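Local structure of iron transport multicopper oxidase FET3 (Saccharomyces cerevisiae, 1ZPU) at residues Glu1-Asn6 / Lys40-Gln45; Phe93-Asn98 / Gly118-Lys123. The protein oxidises ferrous to ferric iron at the yeast cell surface, using four copper ions and reducing dioxygen to water, to supply high-affinity iron uptake. All blocks are in the same frame, centred on the assembly; numbering follows the deposited sequence.

Contact 1: Glu1-Asn6 / Lys40-Gln45. With NAG (2-acetamido-2-deoxy-beta-D-glucopyranose), chain B; NAG (2-acetamido-2-deoxy-beta-D-glucopyranose), chain K.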
loop_
_atom_site.group_PDB
_atom_site.type_symbol
_atom_site.label_atom_id
_atom_site.label_comp_id
_atom_site.label_asym_id
_atom_site.label_seq_id
_atom_site.Cartn_x
_atom_site.Cartn_y
_atom_site.Cartn_z
ATOM N N GLU A 1 -2.183 20.323 -17.744
ATOM C CA GLU A 1 -3.499 20.725 -17.184
ATOM C C GLU A 1 -3.491 20.588 -15.670
ATOM O O GLU A 1 -2.959 19.621 -15.131
ATOM C CB GLU A 1 -4.619 19.859 -17.773
ATOM C CG GLU A 1 -6.044 20.362 -17.470
ATOM C CD GLU A 1 -7.142 19.347 -17.809
ATOM O OE1 GLU A 1 -6.907 18.121 -17.692
ATOM O OE2 GLU A 1 -8.256 19.781 -18.185
ATOM N N THR A 2 -4.098 21.553 -14.990
ATOM C CA THR A 2 -4.156 21.533 -13.540
ATOM C C THR A 2 -5.545 21.176 -13.032
ATOM O O THR A 2 -6.537 21.820 -13.384
ATOM C CB THR A 2 -3.720 22.872 -12.948
ATOM O OG1 THR A 2 -2.431 23.213 -13.465
ATOM C CG2 THR A 2 -3.642 22.791 -11.434
ATOM N N HIS A 3 -5.598 20.141 -12.201
ATOM C CA HIS A 3 -6.820 19.730 -11.533
ATOM C C HIS A 3 -6.741 20.119 -10.072
ATOM O O HIS A 3 -5.871 19.639 -9.342
ATOM C CB HIS A 3 -7.019 18.216 -11.623
ATOM C CG HIS A 3 -6.889 17.662 -13.006
ATOM N ND1 HIS A 3 -7.977 17.422 -13.815
ATOM C CD2 HIS A 3 -5.796 17.298 -13.723
ATOM C CE1 HIS A 3 -7.562 16.924 -14.967
ATOM N NE2 HIS A 3 -6.243 16.843 -14.938
ATOM N N THR A 4 -7.657 20.981 -9.647
ATOM C CA THR A 4 -7.690 21.447 -8.272
ATOM C C THR A 4 -8.913 20.902 -7.558
ATOM O O THR A 4 -10.027 21.018 -8.053
ATOM C CB THR A 4 -7.666 22.969 -8.218
ATOM O OG1 THR A 4 -6.466 23.409 -8.849
ATOM C CG2 THR A 4 -7.698 23.479 -6.774
ATOM N N PHE A 5 -8.682 20.294 -6.400
ATOM C CA PHE A 5 -9.744 19.731 -5.576
ATOM C C PHE A 5 -9.792 20.396 -4.213
ATOM O O PHE A 5 -8.761 20.706 -3.625
ATOM C CB PHE A 5 -9.524 18.231 -5.361
ATOM C CG PHE A 5 -9.593 17.426 -6.617
ATOM C CD1 PHE A 5 -8.445 17.182 -7.368
ATOM C CD2 PHE A 5 -10.804 16.907 -7.063
ATOM C CE1 PHE A 5 -8.513 16.439 -8.558
ATOM C CE2 PHE A 5 -10.875 16.160 -8.240
ATOM C CZ PHE A 5 -9.730 15.928 -8.988
ATOM N N ASN A 6 -10.996 20.610 -3.706
ATOM C CA ASN A 6 -11.146 21.019 -2.333
ATOM C C ASN A 6 -11.922 19.983 -1.530
ATOM O O ASN A 6 -13.146 19.891 -1.628
ATOM C CB ASN A 6 -11.775 22.393 -2.210
ATOM C CG ASN A 6 -12.020 22.768 -0.769
ATOM O OD1 ASN A 6 -11.242 22.406 0.127
ATOM N ND2 ASN A 6 -13.135 23.432 -0.523
ATOM N N LYS A 40 -0.899 11.959 -18.356
ATOM C CA LYS A 40 0.541 12.017 -18.147
ATOM C C LYS A 40 0.997 13.474 -18.120
ATOM O O LYS A 40 0.675 14.260 -19.015
ATOM C CB LYS A 40 1.258 11.248 -19.264
ATOM C CG LYS A 40 2.782 11.113 -19.111
ATOM C CD LYS A 40 3.147 10.120 -17.995
ATOM C CE LYS A 40 4.613 9.650 -18.075
ATOM N NZ LYS A 40 5.051 9.162 -19.432
ATOM N N GLY A 41 1.729 13.835 -17.072
ATOM C CA GLY A 41 2.298 15.172 -16.961
ATOM C C GLY A 41 1.361 16.268 -16.479
ATOM O O GLY A 41 1.742 17.433 -16.470
ATOM N N ASP A 42 0.139 15.916 -16.080
ATOM C CA ASP A 42 -0.772 16.892 -15.474
ATOM C C ASP A 42 -0.357 17.279 -14.051
ATOM O O ASP A 42 0.397 16.557 -13.388
ATOM C CB ASP A 42 -2.220 16.386 -15.491
ATOM C CG ASP A 42 -2.891 16.558 -16.849
ATOM O OD1 ASP A 42 -2.268 17.141 -17.761
ATOM O OD2 ASP A 42 -4.054 16.120 -17.001
ATOM N N ARG A 43 -0.837 18.433 -13.603
ATOM C CA ARG A 43 -0.626 18.881 -12.236
ATOM C C ARG A 43 -1.878 18.594 -11.410
ATOM O O ARG A 43 -2.989 18.868 -11.838
ATOM C CB ARG A 43 -0.280 20.372 -12.194
ATOM C CG ARG A 43 0.001 20.898 -10.793
ATOM C CD ARG A 43 0.539 22.324 -10.788
ATOM N NE ARG A 43 1.862 22.434 -11.402
ATOM C CZ ARG A 43 3.007 22.102 -10.810
ATOM N NH1 ARG A 43 3.011 21.631 -9.572
ATOM N NH2 ARG A 43 4.153 22.248 -11.461
ATOM N N VAL A 44 -1.683 18.026 -10.226
ATOM C CA VAL A 44 -2.785 17.775 -9.298
ATOM C C VAL A 44 -2.582 18.613 -8.048
ATOM O O VAL A 44 -1.538 18.530 -7.399
ATOM C CB VAL A 44 -2.917 16.263 -8.908
ATOM C CG1 VAL A 44 -4.093 16.047 -7.971
ATOM C CG2 VAL A 44 -3.080 15.379 -10.141
ATOM N N GLN A 45 -3.584 19.424 -7.730
ATOM C CA GLN A 45 -3.562 20.270 -6.537
ATOM C C GLN A 45 -4.753 19.982 -5.616
ATOM O O GLN A 45 -5.865 20.431 -5.876
ATOM C CB GLN A 45 -3.546 21.740 -6.935
ATOM C CG GLN A 45 -2.387 22.121 -7.848
ATOM C CD GLN A 45 -2.424 23.585 -8.262
ATOM O OE1 GLN A 45 -3.487 24.186 -8.336
ATOM N NE2 GLN A 45 -1.264 24.156 -8.539
HETATM C C1 NAG B . -12.929 24.814 -0.177
HETATM C C2 NAG B . -11.952 25.985 0.018
HETATM C C3 NAG B . -12.289 26.953 1.184
HETATM C C4 NAG B . -13.782 27.032 1.528
HETATM C C5 NAG B . -14.382 25.635 1.407
HETATM C C6 NAG B . -15.854 25.545 1.806
HETATM C C7 NAG B . -9.499 26.170 -0.125
HETATM C C8 NAG B . -8.370 26.108 0.875
HETATM N N2 NAG B . -10.601 25.468 0.182
HETATM O O3 NAG B . -11.800 28.253 0.894
HETATM O O4 NAG B . -13.973 27.521 2.836
HETATM O O5 NAG B . -14.224 25.290 0.052
HETATM O O6 NAG B . -16.080 24.274 2.379
HETATM O O7 NAG B . -9.386 26.830 -1.166
HETATM C C1 NAG K . 1.685 24.509 -7.027
HETATM C C2 NAG K . 1.819 25.963 -6.563
HETATM C C3 NAG K . 2.288 26.816 -7.733
HETATM C C4 NAG K . 3.602 26.257 -8.262
HETATM C C5 NAG K . 3.611 24.730 -8.409
HETATM C C6 NAG K . 5.046 24.219 -8.538
HETATM C C7 NAG K . -0.518 26.881 -6.281
HETATM C C8 NAG K . -0.651 28.044 -7.237
HETATM N N2 NAG K . 0.688 26.542 -5.835
HETATM O O3 NAG K . 2.515 28.144 -7.294
HETATM O O4 NAG K . 3.885 26.873 -9.498
HETATM O O5 NAG K . 2.998 24.069 -7.309
HETATM O O6 NAG K . 5.907 24.962 -7.697
HETATM O O7 NAG K . -1.518 26.287 -5.894
#

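Contact 2: Phe93-Asn98 / Gly118-Lys123. With NAG (2-acetamido-2-deoxy-beta-D-glucopyranose), chain C.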
loop_
_atom_site.group_PDB
_atom_site.type_symbol
_atom_site.label_atom_id
_atom_site.label_comp_id
_atom_site.label_asym_id
_atom_site.label_seq_id
_atom_site.Cartn_x
_atom_site.Cartn_y
_atom_site.Cartn_z
ATOM N N PHE A 93 1.540 18.560 -6.910
ATOM C CA PHE A 93 2.530 17.720 -7.577
ATOM C C PHE A 93 2.165 17.439 -9.022
ATOM O O PHE A 93 1.001 17.503 -9.401
ATOM C CB PHE A 93 2.739 16.406 -6.815
ATOM C CG PHE A 93 1.509 15.541 -6.726
ATOM C CD1 PHE A 93 1.278 14.536 -7.657
ATOM C CD2 PHE A 93 0.595 15.710 -5.700
ATOM C CE1 PHE A 93 0.142 13.718 -7.572
ATOM C CE2 PHE A 93 -0.542 14.897 -5.614
ATOM C CZ PHE A 93 -0.767 13.902 -6.549
ATOM N N THR A 94 3.177 17.128 -9.824
ATOM C CA THR A 94 2.973 16.740 -11.213
ATOM C C THR A 94 3.086 15.234 -11.313
ATOM O O THR A 94 3.445 14.560 -10.342
ATOM C CB THR A 94 4.010 17.358 -12.135
ATOM O OG1 THR A 94 4.858 18.220 -11.375
ATOM C CG2 THR A 94 3.339 18.153 -13.228
ATOM N N VAL A 95 2.778 14.708 -12.490
ATOM C CA VAL A 95 2.740 13.270 -12.687
ATOM C C VAL A 95 3.528 12.906 -13.962
ATOM O O VAL A 95 2.984 12.428 -14.958
ATOM C CB VAL A 95 1.268 12.806 -12.605
ATOM C CG1 VAL A 95 0.872 11.916 -13.750
ATOM C CG2 VAL A 95 1.022 12.142 -11.258
ATOM N N ASP A 96 4.831 13.167 -13.917
ATOM C CA ASP A 96 5.679 13.023 -15.093
ATOM C C ASP A 96 6.266 11.627 -15.259
ATOM O O ASP A 96 6.730 11.280 -16.345
ATOM C CB ASP A 96 6.785 14.065 -15.067
ATOM C CG ASP A 96 6.259 15.470 -15.315
ATOM O OD1 ASP A 96 5.993 15.828 -16.496
ATOM O OD2 ASP A 96 6.119 16.218 -14.319
ATOM N N TYR A 97 6.234 10.824 -14.199
ATOM C CA TYR A 97 6.974 9.567 -14.193
ATOM C C TYR A 97 6.102 8.342 -13.964
ATOM O O TYR A 97 6.610 7.218 -13.909
ATOM C CB TYR A 97 8.108 9.637 -13.169
ATOM C CG TYR A 97 9.080 10.772 -13.420
ATOM C CD1 TYR A 97 8.923 12.002 -12.780
ATOM C CD2 TYR A 97 10.160 10.619 -14.305
ATOM C CE1 TYR A 97 9.821 13.056 -13.009
ATOM C CE2 TYR A 97 11.067 11.667 -14.538
ATOM C CZ TYR A 97 10.888 12.879 -13.885
ATOM O OH TYR A 97 11.761 13.911 -14.100
ATOM N N ASN A 98 4.794 8.559 -13.842
ATOM C CA ASN A 98 3.846 7.455 -13.644
ATOM C C ASN A 98 2.728 7.390 -14.677
ATOM O O ASN A 98 2.209 8.411 -15.122
ATOM C CB ASN A 98 3.252 7.490 -12.237
ATOM C CG ASN A 98 4.287 7.256 -11.182
ATOM O OD1 ASN A 98 4.871 8.200 -10.650
ATOM N ND2 ASN A 98 4.559 5.996 -10.900
ATOM N N GLY A 118 -9.503 6.117 -2.411
ATOM C CA GLY A 118 -10.062 6.350 -3.729
ATOM C C GLY A 118 -9.034 6.025 -4.790
ATOM O O GLY A 118 -7.845 5.916 -4.493
ATOM N N LEU A 119 -9.488 5.872 -6.029
ATOM C CA LEU A 119 -8.611 5.530 -7.135
ATOM C C LEU A 119 -7.972 6.744 -7.802
ATOM O O LEU A 119 -8.548 7.822 -7.858
ATOM C CB LEU A 119 -9.372 4.703 -8.169
ATOM C CG LEU A 119 -9.963 3.360 -7.735
ATOM C CD1 LEU A 119 -10.448 2.614 -8.939
ATOM C CD2 LEU A 119 -8.964 2.504 -7.002
ATOM N N PHE A 120 -6.772 6.540 -8.326
ATOM C CA PHE A 120 -6.028 7.576 -9.020
ATOM C C PHE A 120 -5.539 6.977 -10.332
ATOM O O PHE A 120 -4.613 6.158 -10.332
ATOM C CB PHE A 120 -4.843 8.014 -8.160
ATOM C CG PHE A 120 -4.207 9.301 -8.601
ATOM C CD1 PHE A 120 -3.499 9.375 -9.802
ATOM C CD2 PHE A 120 -4.290 10.440 -7.789
ATOM C CE1 PHE A 120 -2.913 10.574 -10.203
ATOM C CE2 PHE A 120 -3.704 11.648 -8.181
ATOM C CZ PHE A 120 -3.011 11.718 -9.383
ATOM N N ILE A 121 -6.167 7.371 -11.437
ATOM C CA ILE A 121 -5.839 6.814 -12.743
ATOM C C ILE A 121 -5.109 7.814 -13.605
ATOM O O ILE A 121 -5.574 8.955 -13.781
ATOM C CB ILE A 121 -7.104 6.291 -13.491
ATOM C CG1 ILE A 121 -7.363 4.844 -13.127
ATOM C CG2 ILE A 121 -6.929 6.340 -14.985
ATOM C CD1 ILE A 121 -8.168 4.680 -11.890
ATOM N N ILE A 122 -3.971 7.387 -14.147
ATOM C CA ILE A 122 -3.240 8.198 -15.120
ATOM C C ILE A 122 -3.260 7.510 -16.480
ATOM O O ILE A 122 -2.794 6.374 -16.609
ATOM C CB ILE A 122 -1.781 8.449 -14.676
ATOM C CG1 ILE A 122 -1.741 9.013 -13.257
ATOM C CG2 ILE A 122 -1.084 9.390 -15.647
ATOM C CD1 ILE A 122 -0.403 8.865 -12.588
ATOM N N LYS A 123 -3.801 8.187 -17.488
ATOM C CA LYS A 123 -3.823 7.613 -18.839
ATOM C C LYS A 123 -2.574 7.961 -19.626
ATOM O O LYS A 123 -1.988 9.040 -19.432
ATOM C CB LYS A 123 -5.033 8.075 -19.655
ATOM C CG LYS A 123 -6.381 7.872 -18.995
ATOM C CD LYS A 123 -6.889 9.187 -18.419
ATOM C CE LYS A 123 -7.251 10.202 -19.514
ATOM N NZ LYS A 123 -7.336 11.587 -18.952
HETATM C C1 NAG C . 13.611 11.126 -11.184
HETATM C C2 NAG C . 13.575 9.741 -11.830
HETATM C C3 NAG C . 14.854 9.427 -12.601
HETATM C C4 NAG C . 15.203 10.570 -13.564
HETATM C C5 NAG C . 15.121 11.920 -12.826
HETATM C C6 NAG C . 15.371 13.099 -13.756
HETATM C C7 NAG C . 12.143 8.008 -10.882
HETATM C C8 NAG C . 11.899 7.093 -9.717
HETATM N N2 NAG C . 13.295 8.699 -10.856
HETATM O O3 NAG C . 14.646 8.240 -13.327
HETATM O O4 NAG C . 16.462 10.358 -14.194
HETATM O O5 NAG C . 13.846 12.077 -12.211
HETATM O O6 NAG C . 14.368 13.125 -14.746
HETATM O O7 NAG C . 11.302 8.090 -11.790
#

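Contact 1: Glu1-Asn6 / Lys40-Gln45
Asp-42 turns its carboxylate toward the N-terminal strand and meets two donors there, one per oxygen. OD2 accepts the N-H of His-3, NE2 to OD2 3.1 Å, in a bond 165° at the hydrogen; the oxygen lies almost in the imidazole plane, whereas the nitrogen sits above the carboxylate plane, the two flat groups being 47° apart. The first torsion of His-3, with CG beside the backbone N, puts the ring edge that carries NE2 next to Asp-42. OD1 takes the terminal amine, Glu-1 N to Asp-42 OD1 3.2 Å, a salt bridge reached from above the same carboxylate. Asn-39 N also binds OD2, so the acid is gripped by three donors, which probably offsets the nearby like charge of the Glu-1 carboxylate. With an alanine here the imidazole would probably be freer to turn and the amino terminus would lose its counter-charge. Between these side chains runs a parallel beta ladder, in the first plastocyanin-like domain, pairing Thr-2 with Arg-43, His-3 with Val-44 and Thr-4 with Gln-45; the strand axes are 4.7 Å apart at 13°. The straightest rung is Gln-45 N to His-3 O, 2.8 Å. On the face bearing Thr-2 and Thr-4, the Gln-45 chain runs extended across both threonines: its OE1 lies 3.4 Å from Thr-2 CG2 and receives a weak bond from Thr-4 OG1. Arg-43 lies alongside Thr-2, then bends at chi3 so that C5 of an N-acetylglucosamine sits over one guanidinium face; its NH1 bonds Asn-92 OD1. On the sheet face that carries His-3 and Val-44, the edge of the Phe-5 ring touches Val-44, CE1 to CG1 4.5 Å.

Contact 2: Phe93-Asn98 / Gly118-Lys123
Val-95 and Ile-122 reach toward each other tip to tip, and their methyl groups make the closest apolar contact between the segments, Val-95 CG1 to Ile-122 CD1 at 3.5 Å. The same valine methyl also lies 3.7 Å from Ile-122 CG2. Ile-122 CG1 lies beside the backbone N (chi1 -52°) and CD1 continues outward from it, while CG2 is anti to that N; both isoleucine methyls thus lie near Val-95 CG1.

Among the aromatic contacts, Phe-93 and Phe-120 approach from opposite directions. The rim of Phe-93 leads, with CZ 4.0 Å from Phe-120 CE2 and CE1 4.1 Å from Phe-120 CZ; Phe-120 CE2 lies at the edge of the Phe-93 ring, near its plane, but the approach to the Phe-120 ring is oblique. Val-95 CG2 adds a looser contact, 4.4 Å from Phe-120 CE1. Phe-93 also meets the ring of Phe-61, and Phe-120 packs on Ile-36, Val-44 and Tyr-102.

One contact is of mixed polarity: the carbonyl O of Asn-98 rests 3.5 Å from Ile-122 CG2. Beside it Asn-98 CB makes an apolar touch, 3.9 Å from Ile-122 CD1. The Asn-98 amide turns away from the isoleucine and is held at both atoms, OD1 by Phe-65 N and ND2 by Tyr-102 OH.

A sugar contact lies apart from this packing: Tyr-97 OH shares a 2.8 Å hydrogen bond with O6 of an N-acetylglucosamine, which lies over one face of the phenol ring.

All five residues touching across the segments are buried, and they join strand 88-94 and the chain just after it to strand 117-123, which belongs to a different sheet: this is the hydrophobic interior of a cupredoxin beta sandwich, here the first plastocyanin-like domain of a multicopper oxidase.

In the fold
From the N terminus, strand 2-14 leads out, the chain passes through strands 22-27 and 36-39, and contact 1 closes that excursion when 40-45 returns parallel to 1-6. Contact 2 opens only afterwards: the chain leaves 93-98, runs through strand 100-105 and closes at 118-123. The two closures therefore follow in series, neither nested nor crossed. Their centres are 9 Å apart, and they meet where strands 43-49 and 88-94 are neighbours, with Val-44 N 2.9 Å from Phe-93 O and Gly-41 N 2.8 Å from Val-95 O, both probable hydrogen bonds. Contact 1 works within one sheet; contact 2 ties that sheet to the one containing 36-39 and 117-123.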